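Local coordinates for putative esterase aq_1494 (Aquifex aeolicus, PDB 2EGJ), which probably hydrolyses fatty acyl-CoA thioesters, as a hotdog-fold member of the 4-hydroxybenzoyl-CoA thioesterase family, at residues Y63-F68 against E96-A101. Residues are numbered along the deposited sequence; the frame is centred on the assembly and turned at random.
Sequences YKKPLF and EDIAVA
Tyr63 and Ala101 form an antiparallel non-hydrogen-bonded pair, with their CA atoms 4.5 Å apart, where strand 52-63 of the hotdog sheet ends beside the start of strand 98-111. Next to this pair, the carbonyl of Val100 accepts two backbone hydrogen bonds: Lys64 N lies 2.8 Å from Val100 O and Lys65 N lies 3.2 Å from the same oxygen. Both N-H groups point nearly straight at it, and both come in on one side of the carbonyl plane, tilted out of it by 32° and 25°. On its other edge the strand carries a classic beta bulge, Val100 and Ala101 together standing opposite Val93 and both bonding to its backbone.

Beyond this pair of hydrogen bonds the chain of 63-68 leaves the sheet, and the contact passes to side chains. Leu67 and Val100 meet at about a right angle: CG of Leu67 sits 3.8 Å from CG1 of Val100, while Leu67 CD2 approaches Val100 CG2 at 4.0 Å. The first torsion of Val100 (155°) sets CG1 anti to its backbone N, and from there the methyl also touches Lys65 O. Tyr25 of helix 23-39 packs on both residues, so the pair joins the departing loop to the helix as well as to the strand. With an alanine at Leu67, the methyls of Val100 would probably lose their apolar partner on the loop, and a gap would be likely to open beside Tyr25.

The two lysine side chains run along the solvent-exposed side of the contact. CB of Lys64 rests against the carbonyl oxygens of Val100 and Ala99, and its ammonium end turns back to a salt bridge with Glu62. The side chain of Lys65 meets the strand through its first carbons, CG lying 3.8 Å from CG2 of Ile98.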
loop_
_atom_site.group_PDB
_atom_site.type_symbol
_atom_site.label_atom_id
_atom_site.label_comp_id
_atom_site.label_asym_id
_atom_site.label_seq_id
_atom_site.Cartn_x
_atom_site.Cartn_y
_atom_site.Cartn_z
ATOM N N TYR A 63 -17.718 -8.514 -2.861
ATOM C CA TYR A 63 -16.666 -9.482 -3.150
ATOM C C TYR A 63 -17.309 -10.849 -3.217
ATOM O O TYR A 63 -17.969 -11.263 -2.264
ATOM C CB TYR A 63 -15.598 -9.436 -2.043
ATOM C CG TYR A 63 -15.006 -8.048 -1.898
ATOM C CD1 TYR A 63 -13.852 -7.695 -2.601
ATOM C CD2 TYR A 63 -15.616 -7.082 -1.088
ATOM C CE1 TYR A 63 -13.305 -6.414 -2.485
ATOM C CE2 TYR A 63 -15.098 -5.779 -0.993
ATOM C CZ TYR A 63 -13.933 -5.462 -1.697
ATOM O OH TYR A 63 -13.404 -4.192 -1.594
ATOM N N LYS A 64 -17.142 -11.527 -4.345
ATOM C CA LYS A 64 -17.856 -12.786 -4.596
ATOM C C LYS A 64 -16.962 -14.019 -4.484
ATOM O O LYS A 64 -17.317 -15.006 -3.804
ATOM C CB LYS A 64 -18.520 -12.741 -5.968
ATOM C CG LYS A 64 -19.478 -11.562 -6.117
ATOM C CD LYS A 64 -20.139 -11.566 -7.491
ATOM C CE LYS A 64 -21.158 -10.428 -7.577
ATOM N NZ LYS A 64 -22.263 -10.574 -6.573
ATOM N N LYS A 65 -15.837 -13.971 -5.181
ATOM C CA LYS A 65 -14.817 -15.007 -5.168
ATOM C C LYS A 65 -13.489 -14.279 -5.047
ATOM O O LYS A 65 -13.340 -13.205 -5.619
ATOM C CB LYS A 65 -14.830 -15.799 -6.478
ATOM C CG LYS A 65 -16.122 -16.651 -6.674
ATOM C CD LYS A 65 -16.161 -17.781 -5.651
ATOM C CE LYS A 65 -17.512 -18.510 -5.652
ATOM N NZ LYS A 65 -17.623 -19.414 -6.839
ATOM N N PRO A 66 -12.529 -14.862 -4.331
ATOM C CA PRO A 66 -11.213 -14.215 -4.170
ATOM C C PRO A 66 -10.313 -14.198 -5.400
ATOM O O PRO A 66 -10.474 -15.015 -6.317
ATOM C CB PRO A 66 -10.534 -15.057 -3.090
ATOM C CG PRO A 66 -11.171 -16.381 -3.180
ATOM C CD PRO A 66 -12.616 -16.125 -3.580
ATOM N N LEU A 67 -9.373 -13.241 -5.397
ATOM C CA LEU A 67 -8.249 -13.244 -6.299
ATOM C C LEU A 67 -7.026 -13.710 -5.530
ATOM O O LEU A 67 -6.826 -13.336 -4.355
ATOM C CB LEU A 67 -7.972 -11.840 -6.879
ATOM C CG LEU A 67 -8.998 -11.279 -7.878
ATOM C CD1 LEU A 67 -8.805 -9.754 -8.023
ATOM C CD2 LEU A 67 -8.997 -11.967 -9.265
ATOM N N PHE A 68 -6.232 -14.537 -6.206
ATOM C CA PHE A 68 -4.994 -15.068 -5.649
ATOM C C PHE A 68 -3.784 -14.529 -6.375
ATOM O O PHE A 68 -3.879 -14.035 -7.503
ATOM C CB PHE A 68 -4.979 -16.594 -5.754
ATOM C CG PHE A 68 -6.190 -17.258 -5.125
ATOM C CD1 PHE A 68 -6.334 -17.321 -3.750
ATOM C CD2 PHE A 68 -7.146 -17.856 -5.920
ATOM C CE1 PHE A 68 -7.435 -17.945 -3.168
ATOM C CE2 PHE A 68 -8.264 -18.480 -5.336
ATOM C CZ PHE A 68 -8.391 -18.524 -3.971
ATOM N N GLU A 96 -11.340 -15.200 -15.846
ATOM C CA GLU A 96 -11.936 -16.006 -16.901
ATOM C C GLU A 96 -13.461 -15.828 -16.876
ATOM O O GLU A 96 -13.971 -14.720 -17.113
ATOM C CB GLU A 96 -11.485 -17.464 -16.738
ATOM C CG GLU A 96 -10.030 -17.649 -17.101
ATOM C CD GLU A 96 -9.428 -18.970 -16.643
ATOM O OE1 GLU A 96 -9.967 -19.636 -15.712
ATOM O OE2 GLU A 96 -8.375 -19.338 -17.219
ATOM N N ASP A 97 -14.185 -16.889 -16.535
ATOM C CA ASP A 97 -15.642 -16.834 -16.519
ATOM C C ASP A 97 -16.246 -16.491 -15.159
ATOM O O ASP A 97 -17.459 -16.295 -15.057
ATOM C CB ASP A 97 -16.202 -18.175 -16.997
ATOM C CG ASP A 97 -15.860 -18.444 -18.424
ATOM O OD1 ASP A 97 -16.505 -17.824 -19.301
ATOM O OD2 ASP A 97 -14.931 -19.245 -18.671
ATOM N N ILE A 98 -15.402 -16.425 -14.127
ATOM C CA ILE A 98 -15.845 -16.351 -12.743
ATOM C C ILE A 98 -16.017 -14.871 -12.382
ATOM O O ILE A 98 -15.112 -14.074 -12.633
ATOM C CB ILE A 98 -14.803 -17.000 -11.780
ATOM C CG1 ILE A 98 -14.374 -18.406 -12.243
ATOM C CG2 ILE A 98 -15.328 -17.028 -10.341
ATOM C CD1 ILE A 98 -15.487 -19.423 -12.296
ATOM N N ALA A 99 -17.183 -14.513 -11.836
ATOM C CA ALA A 99 -17.426 -13.146 -11.363
ATOM C C ALA A 99 -16.812 -13.026 -9.990
ATOM O O ALA A 99 -17.190 -13.726 -9.040
ATOM C CB ALA A 99 -18.921 -12.825 -11.324
ATOM N N VAL A 100 -15.814 -12.167 -9.896
ATOM C CA VAL A 100 -15.027 -12.034 -8.694
ATOM C C VAL A 100 -15.588 -10.949 -7.794
ATOM O O VAL A 100 -15.588 -11.095 -6.573
ATOM C CB VAL A 100 -13.558 -11.718 -9.064
ATOM C CG1 VAL A 100 -12.819 -10.973 -7.942
ATOM C CG2 VAL A 100 -12.843 -13.008 -9.410
ATOM N N ALA A 101 -16.071 -9.869 -8.398
ATOM C CA ALA A 101 -16.486 -8.690 -7.630
ATOM C C ALA A 101 -17.306 -7.765 -8.521
ATOM O O ALA A 101 -17.208 -7.828 -9.762
ATOM C CB ALA A 101 -15.240 -7.940 -7.086
#